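Local structure of probable glutathione S-transferase (Bordetella bronchiseptica RB50, 3H1N) at residues 113-118 / 185-190; 90-95 / 181-186. The protein probably conjugates glutathione to electrophilic substrates. All blocks are in the same frame, centred on the assembly; numbering follows the deposited sequence.

Interaction 1 (113-118 / 185-190); sequences QLQLTI and DLSLYH
The carboxamide of Gln115 lies against the hydroxymethyl group of Ser187, bridging two nearly parallel helices in the all-helical C-terminal domain of the glutathione S-transferase fold. The axes of 113-118 and 185-190 approach to 9.7 Å at 18°. Gln115 leaves its backbone with CG anti to N and then bends at chi2 (67°), which swings the amide across to the neighbouring helix. There NE2 donates to Ser187 OG over 2.6 Å, with an N-H...O angle of 157° and the acceptor lying close to the amide plane. The same OG gives its own proton to Tyr183 O, one turn back on helix 183-198, so the buried hydroxyl is gripped by an acceptor and a donor together. Leu91 of helix 87-97 packs against both Gln115 and Ser187.

One turn further along, Ile118 supplies the apolar half of the contact. Its CG1 arm sits beside the backbone N and runs on extended, bringing the CD1 methyl down onto the surface of the other helix. CD1 rests 3.8 Å from Ser187 CB and 4.0 Å from Leu188 CB, while the CG2 branch stands 3.9 Å from Ser187 O. Phe164 of helix 142-167 packs on both Ile118 and Leu188.

The other flank of helix 105-127 faces the second subunit, where Gln113 OE1 accepts from Ala85 N and Thr117 OG1 pairs with Gln86 NE2, both residues of that neighbouring chain. Thr117 OG1 also donates to Gln113 O at 2.8 Å, meeting that oxygen from the opposite face to Thr117 N.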
ATOM      1  N   GLN B 113      -0.731  -8.273   4.551  1.00  8.44           N
ATOM      2  CA  GLN B 113      -1.809  -7.319   4.788  1.00  9.56           C
ATOM      3  C   GLN B 113      -1.601  -6.486   6.044  1.00  9.42           C
ATOM      4  O   GLN B 113      -1.942  -5.311   6.058  1.00 10.07           O
ATOM      5  CB  GLN B 113      -3.204  -7.947   4.742  1.00  9.69           C
ATOM      6  CG  GLN B 113      -3.633  -8.762   5.930  1.00 10.94           C
ATOM      7  CD  GLN B 113      -5.076  -9.235   5.777  1.00 10.54           C
ATOM      8  OE1 GLN B 113      -5.381 -10.010   4.884  1.00 10.82           O
ATOM      9  NE2 GLN B 113      -5.961  -8.756   6.642  1.00 11.41           N
ATOM     10  N   LEU B 114      -1.030  -7.086   7.084  1.00  9.26           N
ATOM     11  CA  LEU B 114      -0.670  -6.324   8.277  1.00  9.05           C
ATOM     12  C   LEU B 114       0.315  -5.209   7.919  1.00  9.23           C
ATOM     13  O   LEU B 114       0.140  -4.058   8.338  1.00  8.83           O
ATOM     14  CB  LEU B 114      -0.072  -7.232   9.343  1.00  8.97           C
ATOM     15  CG  LEU B 114      -1.040  -8.098  10.171  1.00 10.39           C
ATOM     16  CD1 LEU B 114      -0.263  -9.159  10.967  1.00 10.35           C
ATOM     17  CD2 LEU B 114      -1.928  -7.236  11.107  1.00 10.35           C
ATOM     18  N   GLN B 115       1.344  -5.552   7.139  1.00  9.16           N
ATOM     19  CA  GLN B 115       2.318  -4.553   6.681  1.00  9.51           C
ATOM     20  C   GLN B 115       1.681  -3.439   5.850  1.00  9.29           C
ATOM     21  O   GLN B 115       2.021  -2.267   6.019  1.00  9.45           O
ATOM     22  CB  GLN B 115       3.498  -5.197   5.921  1.00  9.89           C
ATOM     23  CG  GLN B 115       4.610  -4.191   5.513  1.00 10.12           C
ATOM     24  CD  GLN B 115       5.362  -3.600   6.709  1.00 10.15           C
ATOM     25  OE1 GLN B 115       5.665  -2.391   6.732  1.00 13.21           O
ATOM     26  NE2 GLN B 115       5.679  -4.433   7.688  1.00  8.06           N
ATOM     27  N   LEU B 116       0.752  -3.792   4.966  1.00  9.14           N
ATOM     28  CA  LEU B 116       0.083  -2.779   4.159  1.00  9.46           C
ATOM     29  C   LEU B 116      -0.779  -1.861   5.018  1.00 10.23           C
ATOM     30  O   LEU B 116      -0.959  -0.678   4.686  1.00 10.25           O
ATOM     31  CB  LEU B 116      -0.761  -3.430   3.038  1.00  9.77           C
ATOM     32  CG  LEU B 116       0.064  -4.126   1.959  1.00  9.40           C
ATOM     33  CD1 LEU B 116      -0.825  -4.993   1.012  1.00  9.70           C
ATOM     34  CD2 LEU B 116       0.856  -3.096   1.153  1.00  9.74           C
ATOM     35  N   THR B 117      -1.299  -2.411   6.119  1.00  9.15           N
ATOM     36  CA  THR B 117      -2.169  -1.666   7.036  1.00  9.81           C
ATOM     37  C   THR B 117      -1.304  -0.728   7.850  1.00  9.83           C
ATOM     38  O   THR B 117      -1.668   0.434   8.101  1.00 10.35           O
ATOM     39  CB  THR B 117      -3.008  -2.631   7.925  1.00  9.39           C
ATOM     40  OG1 THR B 117      -3.809  -3.461   7.071  1.00 10.85           O
ATOM     41  CG2 THR B 117      -3.938  -1.860   8.879  1.00 10.12           C
ATOM     42  N   ILE B 118      -0.133  -1.225   8.237  1.00  9.80           N
ATOM     43  CA  ILE B 118       0.858  -0.372   8.885  1.00 10.65           C
ATOM     44  C   ILE B 118       1.282   0.775   7.966  1.00 10.99           C
ATOM     45  O   ILE B 118       1.423   1.915   8.415  1.00 11.17           O
ATOM     46  CB  ILE B 118       2.055  -1.176   9.401  1.00 10.79           C
ATOM     47  CG1 ILE B 118       1.581  -2.145  10.491  1.00 11.89           C
ATOM     48  CG2 ILE B 118       3.161  -0.225   9.941  1.00 10.84           C
ATOM     49  CD1 ILE B 118       2.631  -3.217  10.915  1.00 12.33           C
ATOM     50  N   ASP B 185       5.805  -7.370  12.861  1.00  9.23           N
ATOM     51  CA  ASP B 185       6.012  -7.045  14.279  1.00  9.57           C
ATOM     52  C   ASP B 185       7.012  -5.902  14.459  1.00  9.59           C
ATOM     53  O   ASP B 185       6.796  -5.007  15.298  1.00  9.03           O
ATOM     54  CB  ASP B 185       6.448  -8.271  15.096  1.00 10.08           C
ATOM     55  CG  ASP B 185       5.433  -9.390  15.054  1.00 10.51           C
ATOM     56  OD1 ASP B 185       4.421  -9.314  15.776  1.00 10.70           O
ATOM     57  OD2 ASP B 185       5.661 -10.364  14.308  1.00 11.10           O
ATOM     58  N   LEU B 186       8.106  -5.926  13.685  1.00  9.00           N
ATOM     59  CA  LEU B 186       9.094  -4.834  13.746  1.00  9.00           C
ATOM     60  C   LEU B 186       8.501  -3.518  13.253  1.00  8.91           C
ATOM     61  O   LEU B 186       8.711  -2.461  13.846  1.00  9.28           O
ATOM     62  CB  LEU B 186      10.344  -5.168  12.933  1.00  8.79           C
ATOM     63  CG  LEU B 186      11.072  -6.476  13.225  1.00  8.67           C
ATOM     64  CD1 LEU B 186      12.330  -6.531  12.362  1.00 10.16           C
ATOM     65  CD2 LEU B 186      11.426  -6.623  14.726  1.00  8.83           C
ATOM     66  N   SER B 187       7.743  -3.597  12.171  1.00  8.64           N
ATOM     67  CA  SER B 187       7.077  -2.429  11.616  1.00  8.94           C
ATOM     68  C   SER B 187       6.075  -1.842  12.611  1.00  8.78           C
ATOM     69  O   SER B 187       5.931  -0.616  12.711  1.00  9.09           O
ATOM     70  CB  SER B 187       6.376  -2.820  10.315  1.00  8.58           C
ATOM     71  OG  SER B 187       7.343  -3.200   9.336  1.00  9.79           O
ATOM     72  N   LEU B 188       5.392  -2.717  13.348  1.00  8.79           N
ATOM     73  CA  LEU B 188       4.357  -2.279  14.285  1.00  9.08           C
ATOM     74  C   LEU B 188       5.019  -1.536  15.439  1.00  9.11           C
ATOM     75  O   LEU B 188       4.550  -0.462  15.874  1.00  8.45           O
ATOM     76  CB  LEU B 188       3.510  -3.466  14.782  1.00  8.82           C
ATOM     77  CG  LEU B 188       2.319  -3.159  15.728  1.00  9.30           C
ATOM     78  CD1 LEU B 188       1.358  -2.094  15.144  1.00 10.93           C
ATOM     79  CD2 LEU B 188       1.556  -4.433  16.085  1.00  6.23           C
ATOM     80  N   TYR B 189       6.132  -2.083  15.912  1.00  9.55           N
ATOM     81  CA  TYR B 189       6.931  -1.390  16.916  1.00  9.90           C
ATOM     82  C   TYR B 189       7.308   0.008  16.402  1.00 10.20           C
ATOM     83  O   TYR B 189       7.177   1.008  17.130  1.00  9.80           O
ATOM     84  CB  TYR B 189       8.185  -2.210  17.307  1.00 10.08           C
ATOM     85  CG  TYR B 189       9.387  -1.351  17.647  1.00 11.71           C
ATOM     86  CD1 TYR B 189       9.632  -0.927  18.958  1.00 11.62           C
ATOM     87  CD2 TYR B 189      10.282  -0.961  16.651  1.00 13.39           C
ATOM     88  CE1 TYR B 189      10.713  -0.123  19.244  1.00 13.48           C
ATOM     89  CE2 TYR B 189      11.348  -0.154  16.928  1.00 13.50           C
ATOM     90  CZ  TYR B 189      11.567   0.255  18.212  1.00 13.93           C
ATOM     91  OH  TYR B 189      12.648   1.055  18.462  1.00 17.05           O
ATOM     92  N   HIS B 190       7.746   0.085  15.140  1.00 10.24           N
ATOM     93  CA  HIS B 190       8.230   1.356  14.621  1.00 10.37           C
ATOM     94  C   HIS B 190       7.130   2.405  14.461  1.00 10.04           C
ATOM     95  O   HIS B 190       7.342   3.577  14.785  1.00 10.22           O
ATOM     96  CB  HIS B 190       9.033   1.212  13.316  1.00  9.46           C
ATOM     97  CG  HIS B 190       9.624   2.511  12.849  1.00  9.76           C
ATOM     98  ND1 HIS B 190      10.631   3.154  13.537  1.00  9.59           N
ATOM     99  CD2 HIS B 190       9.307   3.315  11.807  1.00  9.10           C
ATOM    100  CE1 HIS B 190      10.932   4.285  12.921  1.00  9.09           C
ATOM    101  NE2 HIS B 190      10.145   4.402  11.861  1.00 10.79           N
TER

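Interaction 2 (90-95 / 181-186)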
ATOM      1  N   ILE B  90       9.475  -4.868  -0.738  1.00  9.42           N
ATOM      2  CA  ILE B  90      10.826  -5.197  -0.268  1.00  9.18           C
ATOM      3  C   ILE B  90      10.715  -6.193   0.884  1.00  8.75           C
ATOM      4  O   ILE B  90      11.364  -7.238   0.870  1.00  8.65           O
ATOM      5  CB  ILE B  90      11.634  -3.933   0.124  1.00  9.52           C
ATOM      6  CG1 ILE B  90      11.856  -3.040  -1.117  1.00  9.23           C
ATOM      7  CG2 ILE B  90      12.972  -4.319   0.778  1.00  9.60           C
ATOM      8  CD1 ILE B  90      12.281  -1.607  -0.768  1.00 10.73           C
ATOM      9  N   LEU B  91       9.836  -5.901   1.840  1.00  8.22           N
ATOM     10  CA  LEU B  91       9.721  -6.734   3.043  1.00  8.02           C
ATOM     11  C   LEU B  91       9.143  -8.111   2.729  1.00  7.49           C
ATOM     12  O   LEU B  91       9.609  -9.099   3.284  1.00  8.63           O
ATOM     13  CB  LEU B  91       8.906  -6.025   4.128  1.00  8.08           C
ATOM     14  CG  LEU B  91       9.568  -4.830   4.824  1.00  9.08           C
ATOM     15  CD1 LEU B  91       8.546  -4.009   5.631  1.00  9.85           C
ATOM     16  CD2 LEU B  91      10.723  -5.299   5.707  1.00  7.33           C
ATOM     17  N   LEU B  92       8.150  -8.170   1.833  1.00  7.41           N
ATOM     18  CA  LEU B  92       7.631  -9.439   1.308  1.00  7.44           C
ATOM     19  C   LEU B  92       8.752 -10.388   0.805  1.00  7.48           C
ATOM     20  O   LEU B  92       8.720 -11.603   1.061  1.00  6.94           O
ATOM     21  CB  LEU B  92       6.622  -9.185   0.171  1.00  7.38           C
ATOM     22  CG  LEU B  92       5.909 -10.412  -0.407  1.00  8.65           C
ATOM     23  CD1 LEU B  92       4.889 -10.977   0.574  1.00 10.50           C
ATOM     24  CD2 LEU B  92       5.250 -10.081  -1.777  1.00  7.59           C
ATOM     25  N   PHE B  93       9.715  -9.835   0.071  1.00  7.68           N
ATOM     26  CA  PHE B  93      10.854 -10.611  -0.406  1.00  8.23           C
ATOM     27  C   PHE B  93      11.678 -11.134   0.769  1.00  8.69           C
ATOM     28  O   PHE B  93      12.030 -12.315   0.807  1.00  8.45           O
ATOM     29  CB  PHE B  93      11.736  -9.800  -1.382  1.00  8.46           C
ATOM     30  CG  PHE B  93      13.081 -10.421  -1.622  1.00  9.34           C
ATOM     31  CD1 PHE B  93      13.193 -11.606  -2.358  1.00 10.37           C
ATOM     32  CD2 PHE B  93      14.226  -9.856  -1.067  1.00 12.05           C
ATOM     33  CE1 PHE B  93      14.442 -12.210  -2.563  1.00 11.96           C
ATOM     34  CE2 PHE B  93      15.497 -10.459  -1.254  1.00 11.92           C
ATOM     35  CZ  PHE B  93      15.599 -11.628  -2.006  1.00 11.24           C
ATOM     36  N   LEU B  94      11.974 -10.256   1.726  1.00  8.72           N
ATOM     37  CA  LEU B  94      12.784 -10.654   2.884  1.00  9.02           C
ATOM     38  C   LEU B  94      12.089 -11.710   3.727  1.00  9.56           C
ATOM     39  O   LEU B  94      12.743 -12.611   4.277  1.00  9.67           O
ATOM     40  CB  LEU B  94      13.148  -9.441   3.744  1.00  8.52           C
ATOM     41  CG  LEU B  94      13.907  -8.342   2.990  1.00 10.08           C
ATOM     42  CD1 LEU B  94      14.207  -7.142   3.890  1.00 11.59           C
ATOM     43  CD2 LEU B  94      15.201  -8.898   2.356  1.00 10.36           C
ATOM     44  N   GLY B  95      10.768 -11.590   3.823  1.00 10.07           N
ATOM     45  CA  GLY B  95       9.956 -12.569   4.539  1.00 10.61           C
ATOM     46  C   GLY B  95      10.009 -13.958   3.922  1.00 10.36           C
ATOM     47  O   GLY B  95      10.077 -14.961   4.640  1.00 10.62           O
ATOM     48  N   TRP B 181       9.066 -13.332  16.101  1.00 15.05           N
ATOM     49  CA  TRP B 181       8.741 -12.069  15.414  1.00 13.55           C
ATOM     50  C   TRP B 181       8.791 -12.234  13.899  1.00 12.44           C
ATOM     51  O   TRP B 181       9.570 -13.038  13.384  1.00 11.95           O
ATOM     52  CB  TRP B 181       9.634 -10.889  15.852  1.00 13.49           C
ATOM     53  CG  TRP B 181      11.137 -11.044  15.600  1.00 14.22           C
ATOM     54  CD1 TRP B 181      12.075 -11.460  16.506  1.00 14.71           C
ATOM     55  CD2 TRP B 181      11.854 -10.761  14.384  1.00 13.80           C
ATOM     56  NE1 TRP B 181      13.327 -11.462  15.926  1.00 15.57           N
ATOM     57  CE2 TRP B 181      13.220 -11.040  14.628  1.00 14.16           C
ATOM     58  CE3 TRP B 181      11.474 -10.306  13.111  1.00 12.67           C
ATOM     59  CZ2 TRP B 181      14.214 -10.883  13.640  1.00 13.27           C
ATOM     60  CZ3 TRP B 181      12.459 -10.146  12.131  1.00 13.65           C
ATOM     61  CH2 TRP B 181      13.811 -10.434  12.400  1.00 14.07           C
ATOM     62  N   SER B 182       7.930 -11.479  13.220  1.00 11.02           N
ATOM     63  CA  SER B 182       7.932 -11.340  11.766  1.00 10.31           C
ATOM     64  C   SER B 182       8.271  -9.884  11.445  1.00 10.09           C
ATOM     65  O   SER B 182       8.322  -9.045  12.351  1.00  9.47           O
ATOM     66  CB  SER B 182       6.553 -11.678  11.194  1.00 10.03           C
ATOM     67  OG  SER B 182       5.635 -10.627  11.476  1.00  9.99           O
ATOM     68  N   TYR B 183       8.482  -9.555  10.167  1.00  9.85           N
ATOM     69  CA  TYR B 183       8.795  -8.162   9.853  1.00  9.82           C
ATOM     70  C   TYR B 183       7.653  -7.185  10.181  1.00 10.23           C
ATOM     71  O   TYR B 183       7.913  -6.021  10.475  1.00 11.20           O
ATOM     72  CB  TYR B 183       9.282  -7.998   8.422  1.00  9.44           C
ATOM     73  CG  TYR B 183       8.286  -8.334   7.345  1.00  9.10           C
ATOM     74  CD1 TYR B 183       7.267  -7.442   7.005  1.00  8.89           C
ATOM     75  CD2 TYR B 183       8.408  -9.509   6.605  1.00  9.54           C
ATOM     76  CE1 TYR B 183       6.365  -7.735   5.973  1.00  8.55           C
ATOM     77  CE2 TYR B 183       7.519  -9.805   5.568  1.00  8.44           C
ATOM     78  CZ  TYR B 183       6.496  -8.919   5.263  1.00  8.01           C
ATOM     79  OH  TYR B 183       5.613  -9.195   4.222  1.00  8.53           O
ATOM     80  N   ALA B 184       6.405  -7.666  10.140  1.00  9.86           N
ATOM     81  CA  ALA B 184       5.252  -6.851  10.528  1.00  9.85           C
ATOM     82  C   ALA B 184       5.287  -6.474  12.026  1.00  9.93           C
ATOM     83  O   ALA B 184       4.857  -5.374  12.405  1.00  9.85           O
ATOM     84  CB  ALA B 184       3.955  -7.554  10.174  1.00 10.41           C
ATOM     85  N   ASP B 185       5.805  -7.370  12.861  1.00  9.23           N
ATOM     86  CA  ASP B 185       6.012  -7.045  14.279  1.00  9.57           C
ATOM     87  C   ASP B 185       7.012  -5.902  14.459  1.00  9.59           C
ATOM     88  O   ASP B 185       6.796  -5.007  15.298  1.00  9.03           O
ATOM     89  CB  ASP B 185       6.448  -8.271  15.096  1.00 10.08           C
ATOM     90  CG  ASP B 185       5.433  -9.390  15.054  1.00 10.51           C
ATOM     91  OD1 ASP B 185       4.421  -9.314  15.776  1.00 10.70           O
ATOM     92  OD2 ASP B 185       5.661 -10.364  14.308  1.00 11.10           O
ATOM     93  N   LEU B 186       8.106  -5.926  13.685  1.00  9.00           N
ATOM     94  CA  LEU B 186       9.094  -4.834  13.746  1.00  9.00           C
ATOM     95  C   LEU B 186       8.501  -3.518  13.253  1.00  8.91           C
ATOM     96  O   LEU B 186       8.711  -2.461  13.846  1.00  9.28           O
ATOM     97  CB  LEU B 186      10.344  -5.168  12.933  1.00  8.79           C
ATOM     98  CG  LEU B 186      11.072  -6.476  13.225  1.00  8.67           C
ATOM     99  CD1 LEU B 186      12.330  -6.531  12.362  1.00 10.16           C
ATOM    100  CD2 LEU B 186      11.426  -6.623  14.726  1.00  8.83           C
TER
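The seam between the thioredoxin-like N-terminal domain and the helical domain of this glutathione S-transferase fold passes through Tyr183, which sits in the first turn of helix 183-198 and sends its ring to Leu91, Leu92 and Gly95 of helix 87-97. Leu91 CB makes a CH-pi contact over one face, 3.7 Å from the ring centroid and 18° off its normal. Tyr183 CE2 meets the backbone of the same residue, 3.2 Å from Leu91 O, an oxygen already taken up by its helical bond from Gly95 N. Gly95 has no side chain, which lets its CA come up to the ring edge, 3.8 Å from Tyr183 CE2. Beyond the ring, Tyr183 OH reaches to 3.6 Å from Leu92 CA.

With chi1 at 64°, CG of Tyr183 is wedged between the backbone N and the carbonyl carbon, and the ring projects from the helix start toward the other domain. Within the helical domain, Val111 and Gln115 of helix 105-127 also touch Tyr183.

The start of helix 183-198 is fixed by a capping box of Ser182 and Asp185, the N-terminal cap familiar from the core helix of this family. Ser182 OG accepts a weak bond from Ala184 N. In return, Asp185 OD2 takes two bonds: Ser182 N arrives on its anti side at 2.8 Å, and Ser182 OG from above the carboxylate plane.

How the interactions relate
From the N terminus the segments come in the order 90-95, 113-118, 181-186 and 185-190, so the two loops cross. Interaction 2 closes the longer one, from helix 87-97 of the thioredoxin-like domain to the start of helix 183-198. Interaction 1 opens later, on helix 105-127, and closes one turn further along helix 183-198, with Asp185 and Leu186 shared. Helices 87-97 and 105-127, consecutive in the chain, thus both pack on the core helix 183-198, with the contact centres about 8 Å apart. Gln115 joins the pair directly: its CD lies 3.4 Å from Leu91 CD1. Both first segments also touch the second subunit, so the dimer interface lies close to the domain seam.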